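Local coordinates for protein putative nucleoside-diphosphate-sugar epimerase (Staphylococcus aureus subsp. aureus, PDB 3E48) that is of unknown function but probably binds NAD(P)H through a Rossmann-type domain and resembles nucleoside-diphosphate-sugar epimerases, at residues Y137-P149 with G167-R179. Residues are numbered along the deposited sequence; the frame is centred on the assembly and turned at random.
Sequences YVRMAMYMDPLKP and GRINYITRNDIAR
D145 grips the start of helix 174-186: its OD1 accepts from R174 N (OD1 to N 2.9 Å), met on the syn side, 21° out of the carboxylate plane. The other oxygen, OD2, reaches R174 NH1 directly in just a long salt bridge (3.9 Å); one water bonded to both atoms spans the gap, and a second links OD2 to N175 N. At the same helix end T173 is the N-cap, its OG1 accepting from D176 N. Two backbone bonds, M142 N to N170 O and I172 N to M142 O, with bridges M142–Y171 and Y143–I172, define parallel pairing between the end of strand 134-143 and strand 168-172, within the Rossmann-like sheet expected of an NAD(P)H-binding domain. M144 N to I172 O continues it just beyond the strand end, the donor standing above the carbonyl plane, 52° out of it. The extended R174 chain passes over one face of the Y143 ring in a cation-pi contact, CZ lying 4.3 Å from the ring centroid, while I177 CD1 meets the ring edge at CE1 (3.4 Å). On the sheet face shared by selenomethionine M142 and Y171, the two side chains run side by side. A chi1 of -168° lays the M142 chain along Y171, SE sitting obliquely 4.3 Å from the ring centroid, a Met-aromatic contact, and a bend at the last torsion turns CE to I169 CG2. Selenomethionine M144 touches T173 CG2 through SE (3.6 Å).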
loop_
_atom_site.group_PDB
_atom_site.type_symbol
_atom_site.label_atom_id
_atom_site.label_comp_id
_atom_site.label_asym_id
_atom_site.label_seq_id
_atom_site.Cartn_x
_atom_site.Cartn_y
_atom_site.Cartn_z
ATOM N N TYR B 137 -8.464 1.693 11.523
ATOM C CA TYR B 137 -7.693 0.650 10.862
ATOM C C TYR B 137 -7.040 -0.243 11.913
ATOM O O TYR B 137 -6.182 0.194 12.684
ATOM C CB TYR B 137 -6.651 1.291 9.939
ATOM C CG TYR B 137 -6.148 0.359 8.864
ATOM C CD1 TYR B 137 -5.075 -0.498 9.102
ATOM C CD2 TYR B 137 -6.788 0.286 7.627
ATOM C CE1 TYR B 137 -4.654 -1.413 8.133
ATOM C CE2 TYR B 137 -6.375 -0.626 6.652
ATOM C CZ TYR B 137 -5.310 -1.470 6.916
ATOM O OH TYR B 137 -4.899 -2.382 5.973
ATOM N N VAL B 138 -7.475 -1.498 11.946
ATOM C CA VAL B 138 -6.975 -2.465 12.914
ATOM C C VAL B 138 -6.057 -3.470 12.242
ATOM O O VAL B 138 -6.495 -4.243 11.403
ATOM C CB VAL B 138 -8.149 -3.227 13.568
ATOM C CG1 VAL B 138 -7.625 -4.193 14.625
ATOM C CG2 VAL B 138 -9.133 -2.237 14.170
ATOM N N ARG B 139 -4.779 -3.466 12.602
ATOM C CA ARG B 139 -3.849 -4.412 12.002
ATOM C C ARG B 139 -3.663 -5.590 12.951
ATOM O O ARG B 139 -3.535 -5.403 14.159
ATOM C CB ARG B 139 -2.515 -3.712 11.709
ATOM C CG ARG B 139 -2.651 -2.650 10.618
ATOM C CD ARG B 139 -1.467 -1.684 10.550
ATOM N NE ARG B 139 -0.237 -2.327 10.103
ATOM C CZ ARG B 139 0.799 -2.588 10.892
ATOM N NH1 ARG B 139 0.756 -2.260 12.177
ATOM N NH2 ARG B 139 1.880 -3.177 10.394
HETATM N N MSE B 140 -3.679 -6.804 12.413
HETATM C CA MSE B 140 -3.513 -7.980 13.255
HETATM C C MSE B 140 -2.229 -8.742 12.951
HETATM O O MSE B 140 -1.732 -8.720 11.818
HETATM C CB MSE B 140 -4.720 -8.915 13.095
HETATM C CG MSE B 140 -4.847 -9.546 11.723
HETATM SE SE MSE B 140 -6.527 -10.501 11.475
HETATM C CE MSE B 140 -6.869 -9.966 9.655
ATOM N N ALA B 141 -1.691 -9.405 13.974
ATOM C CA ALA B 141 -0.480 -10.210 13.828
ATOM C C ALA B 141 -0.889 -11.564 13.241
ATOM O O ALA B 141 -2.048 -11.746 12.870
ATOM C CB ALA B 141 0.203 -10.385 15.186
HETATM N N MSE B 142 0.049 -12.507 13.160
HETATM C CA MSE B 142 -0.221 -13.826 12.577
HETATM C C MSE B 142 -1.027 -14.782 13.465
HETATM O O MSE B 142 -0.714 -14.964 14.636
HETATM C CB MSE B 142 1.105 -14.493 12.178
HETATM C CG MSE B 142 0.945 -15.740 11.312
HETATM SE SE MSE B 142 2.640 -16.566 10.837
HETATM C CE MSE B 142 3.362 -15.177 9.692
ATOM N N TYR B 143 -2.060 -15.407 12.899
ATOM C CA TYR B 143 -2.887 -16.341 13.667
ATOM C C TYR B 143 -2.106 -17.514 14.253
ATOM O O TYR B 143 -1.300 -18.141 13.564
ATOM C CB TYR B 143 -3.996 -16.949 12.802
ATOM C CG TYR B 143 -4.951 -15.983 12.155
ATOM C CD1 TYR B 143 -5.604 -15.003 12.901
ATOM C CD2 TYR B 143 -5.253 -16.093 10.796
ATOM C CE1 TYR B 143 -6.541 -14.159 12.312
ATOM C CE2 TYR B 143 -6.186 -15.257 10.201
ATOM C CZ TYR B 143 -6.825 -14.294 10.964
ATOM O OH TYR B 143 -7.758 -13.474 10.378
HETATM N N MSE B 144 -2.373 -17.830 15.517
HETATM C CA MSE B 144 -1.728 -18.975 16.163
HETATM C C MSE B 144 -2.508 -20.232 15.798
HETATM O O MSE B 144 -1.943 -21.317 15.693
HETATM C CB MSE B 144 -1.782 -18.858 17.688
HETATM C CG MSE B 144 -0.740 -17.985 18.328
HETATM SE SE MSE B 144 -1.020 -17.933 20.242
HETATM C CE MSE B 144 0.243 -16.523 20.633
ATOM N N ASP B 145 -3.814 -20.063 15.618
ATOM C CA ASP B 145 -4.723 -21.167 15.341
ATOM C C ASP B 145 -4.269 -22.249 14.353
ATOM O O ASP B 145 -4.355 -23.439 14.658
ATOM C CB ASP B 145 -6.090 -20.600 14.934
ATOM C CG ASP B 145 -6.651 -19.649 15.977
ATOM O OD1 ASP B 145 -6.035 -18.584 16.207
ATOM O OD2 ASP B 145 -7.698 -19.961 16.578
ATOM N N PRO B 146 -3.768 -21.860 13.171
ATOM C CA PRO B 146 -3.313 -22.831 12.169
ATOM C C PRO B 146 -2.281 -23.840 12.677
ATOM O O PRO B 146 -2.148 -24.939 12.130
ATOM C CB PRO B 146 -2.750 -21.940 11.064
ATOM C CG PRO B 146 -3.612 -20.721 11.158
ATOM C CD PRO B 146 -3.656 -20.485 12.650
ATOM N N LEU B 147 -1.551 -23.471 13.722
ATOM C CA LEU B 147 -0.530 -24.354 14.268
ATOM C C LEU B 147 -1.082 -25.668 14.817
ATOM O O LEU B 147 -0.408 -26.695 14.755
ATOM C CB LEU B 147 0.268 -23.630 15.359
ATOM C CG LEU B 147 1.095 -22.433 14.873
ATOM C CD1 LEU B 147 1.741 -21.729 16.051
ATOM C CD2 LEU B 147 2.152 -22.919 13.889
ATOM N N LYS B 148 -2.304 -25.650 15.341
ATOM C CA LYS B 148 -2.878 -26.876 15.894
ATOM C C LYS B 148 -3.076 -27.986 14.861
ATOM O O LYS B 148 -2.581 -29.099 15.042
ATOM C CB LYS B 148 -4.200 -26.580 16.611
ATOM C CG LYS B 148 -4.033 -25.869 17.942
ATOM C CD LYS B 148 -5.360 -25.768 18.687
ATOM C CE LYS B 148 -5.165 -25.204 20.087
ATOM N NZ LYS B 148 -6.440 -25.123 20.856
ATOM N N PRO B 149 -3.805 -27.707 13.768
ATOM C CA PRO B 149 -4.022 -28.742 12.748
ATOM C C PRO B 149 -2.747 -29.122 12.000
ATOM O O PRO B 149 -2.685 -30.160 11.336
ATOM C CB PRO B 149 -5.049 -28.102 11.814
ATOM C CG PRO B 149 -5.786 -27.155 12.714
ATOM C CD PRO B 149 -4.673 -26.544 13.517
ATOM N N GLY B 167 14.515 -14.852 11.930
ATOM C CA GLY B 167 13.559 -13.813 12.265
ATOM C C GLY B 167 12.570 -14.186 13.354
ATOM O O GLY B 167 12.342 -15.365 13.639
ATOM N N ARG B 168 11.992 -13.165 13.977
ATOM C CA ARG B 168 11.004 -13.353 15.028
ATOM C C ARG B 168 9.656 -12.934 14.449
ATOM O O ARG B 168 9.539 -11.863 13.850
ATOM C CB ARG B 168 11.352 -12.488 16.242
ATOM C CG ARG B 168 12.692 -12.834 16.881
ATOM C CD ARG B 168 13.072 -11.814 17.942
ATOM N NE ARG B 168 12.121 -11.794 19.048
ATOM C CZ ARG B 168 11.952 -12.796 19.905
ATOM N NH1 ARG B 168 12.673 -13.903 19.790
ATOM N NH2 ARG B 168 11.059 -12.690 20.880
ATOM N N ILE B 169 8.648 -13.783 14.617
ATOM C CA ILE B 169 7.316 -13.497 14.097
ATOM C C ILE B 169 6.316 -13.332 15.228
ATOM O O ILE B 169 6.250 -14.164 16.137
ATOM C CB ILE B 169 6.815 -14.634 13.168
ATOM C CG1 ILE B 169 7.668 -14.700 11.897
ATOM C CG2 ILE B 169 5.361 -14.401 12.779
ATOM C CD1 ILE B 169 7.444 -15.930 11.057
ATOM N N ASN B 170 5.533 -12.263 15.179
ATOM C CA ASN B 170 4.552 -12.058 16.228
ATOM C C ASN B 170 3.267 -12.805 15.891
ATOM O O ASN B 170 2.739 -12.709 14.780
ATOM C CB ASN B 170 4.280 -10.573 16.446
ATOM C CG ASN B 170 3.475 -10.321 17.701
ATOM O OD1 ASN B 170 2.253 -10.415 17.690
ATOM N ND2 ASN B 170 4.162 -10.021 18.798
ATOM N N TYR B 171 2.793 -13.562 16.878
ATOM C CA TYR B 171 1.597 -14.394 16.770
ATOM C C TYR B 171 0.523 -13.991 17.765
ATOM O O TYR B 171 0.826 -13.487 18.842
ATOM C CB TYR B 171 1.942 -15.850 17.071
ATOM C CG TYR B 171 2.635 -16.603 15.971
ATOM C CD1 TYR B 171 1.898 -17.315 15.025
ATOM C CD2 TYR B 171 4.027 -16.656 15.904
ATOM C CE1 TYR B 171 2.525 -18.069 14.045
ATOM C CE2 TYR B 171 4.669 -17.406 14.923
ATOM C CZ TYR B 171 3.909 -18.112 13.998
ATOM O OH TYR B 171 4.530 -18.865 13.028
ATOM N N ILE B 172 -0.730 -14.266 17.413
ATOM C CA ILE B 172 -1.867 -13.960 18.280
ATOM C C ILE B 172 -3.047 -14.864 17.880
ATOM O O ILE B 172 -3.188 -15.225 16.709
ATOM C CB ILE B 172 -2.250 -12.455 18.167
ATOM C CG1 ILE B 172 -3.388 -12.121 19.133
ATOM C CG2 ILE B 172 -2.652 -12.119 16.728
ATOM C CD1 ILE B 172 -3.685 -10.636 19.227
ATOM N N THR B 173 -3.880 -15.249 18.845
ATOM C CA THR B 173 -5.020 -16.116 18.545
ATOM C C THR B 173 -6.146 -15.326 17.893
ATOM O O THR B 173 -6.220 -14.103 18.029
ATOM C CB THR B 173 -5.618 -16.775 19.816
ATOM O OG1 THR B 173 -6.175 -15.763 20.661
ATOM C CG2 THR B 173 -4.564 -17.553 20.578
ATOM N N ARG B 174 -7.019 -16.026 17.175
ATOM C CA ARG B 174 -8.151 -15.358 16.556
ATOM C C ARG B 174 -9.045 -14.874 17.688
ATOM O O ARG B 174 -9.640 -13.803 17.605
ATOM C CB ARG B 174 -8.946 -16.307 15.656
ATOM C CG ARG B 174 -8.225 -16.734 14.395
ATOM C CD ARG B 174 -9.216 -17.113 13.311
ATOM N NE ARG B 174 -8.535 -17.574 12.107
ATOM C CZ ARG B 174 -8.166 -18.831 11.891
ATOM N NH1 ARG B 174 -8.422 -19.765 12.796
ATOM N NH2 ARG B 174 -7.525 -19.149 10.776
ATOM N N ASN B 175 -9.142 -15.671 18.750
ATOM C CA ASN B 175 -9.965 -15.284 19.888
ATOM C C ASN B 175 -9.540 -13.917 20.421
ATOM O O ASN B 175 -10.384 -13.058 20.694
ATOM C CB ASN B 175 -9.864 -16.322 21.008
ATOM C CG ASN B 175 -10.639 -15.912 22.249
ATOM O OD1 ASN B 175 -11.855 -15.727 22.202
ATOM N ND2 ASN B 175 -9.935 -15.762 23.366
ATOM N N ASP B 176 -8.232 -13.706 20.562
ATOM C CA ASP B 176 -7.736 -12.427 21.063
ATOM C C ASP B 176 -7.940 -11.280 20.078
ATOM O O ASP B 176 -8.201 -10.143 20.485
ATOM C CB ASP B 176 -6.258 -12.529 21.460
ATOM C CG ASP B 176 -6.057 -13.272 22.775
ATOM O OD1 ASP B 176 -7.024 -13.386 23.560
ATOM O OD2 ASP B 176 -4.927 -13.727 23.037
ATOM N N ILE B 177 -7.820 -11.562 18.784
ATOM C CA ILE B 177 -8.038 -10.517 17.792
ATOM C C ILE B 177 -9.496 -10.101 17.929
ATOM O O ILE B 177 -9.812 -8.914 17.978
ATOM C CB ILE B 177 -7.786 -11.038 16.365
ATOM C CG1 ILE B 177 -6.285 -11.260 16.167
ATOM C CG2 ILE B 177 -8.340 -10.045 15.333
ATOM C CD1 ILE B 177 -5.943 -11.990 14.898
ATOM N N ALA B 178 -10.380 -11.091 18.014
ATOM C CA ALA B 178 -11.801 -10.812 18.152
ATOM C C ALA B 178 -12.092 -10.010 19.416
ATOM O O ALA B 178 -12.928 -9.108 19.394
ATOM C CB ALA B 178 -12.598 -12.114 18.151
ATOM N N ARG B 179 -11.418 -10.323 20.521
ATOM C CA ARG B 179 -11.667 -9.569 21.751
ATOM C C ARG B 179 -11.293 -8.100 21.567
ATOM O O ARG B 179 -11.994 -7.205 22.046
ATOM C CB ARG B 179 -10.892 -10.168 22.930
ATOM C CG ARG B 179 -11.337 -11.578 23.311
ATOM C CD ARG B 179 -10.413 -12.172 24.363
ATOM N NE ARG B 179 -10.494 -11.460 25.635
ATOM C CZ ARG B 179 -9.615 -11.600 26.624
ATOM N NH1 ARG B 179 -8.583 -12.424 26.487
ATOM N NH2 ARG B 179 -9.768 -10.922 27.749
HETATM O O HOH W 1 -8.503 -18.539 18.875
HETATM O O HOH W 2 -10.056 -19.860 15.067
#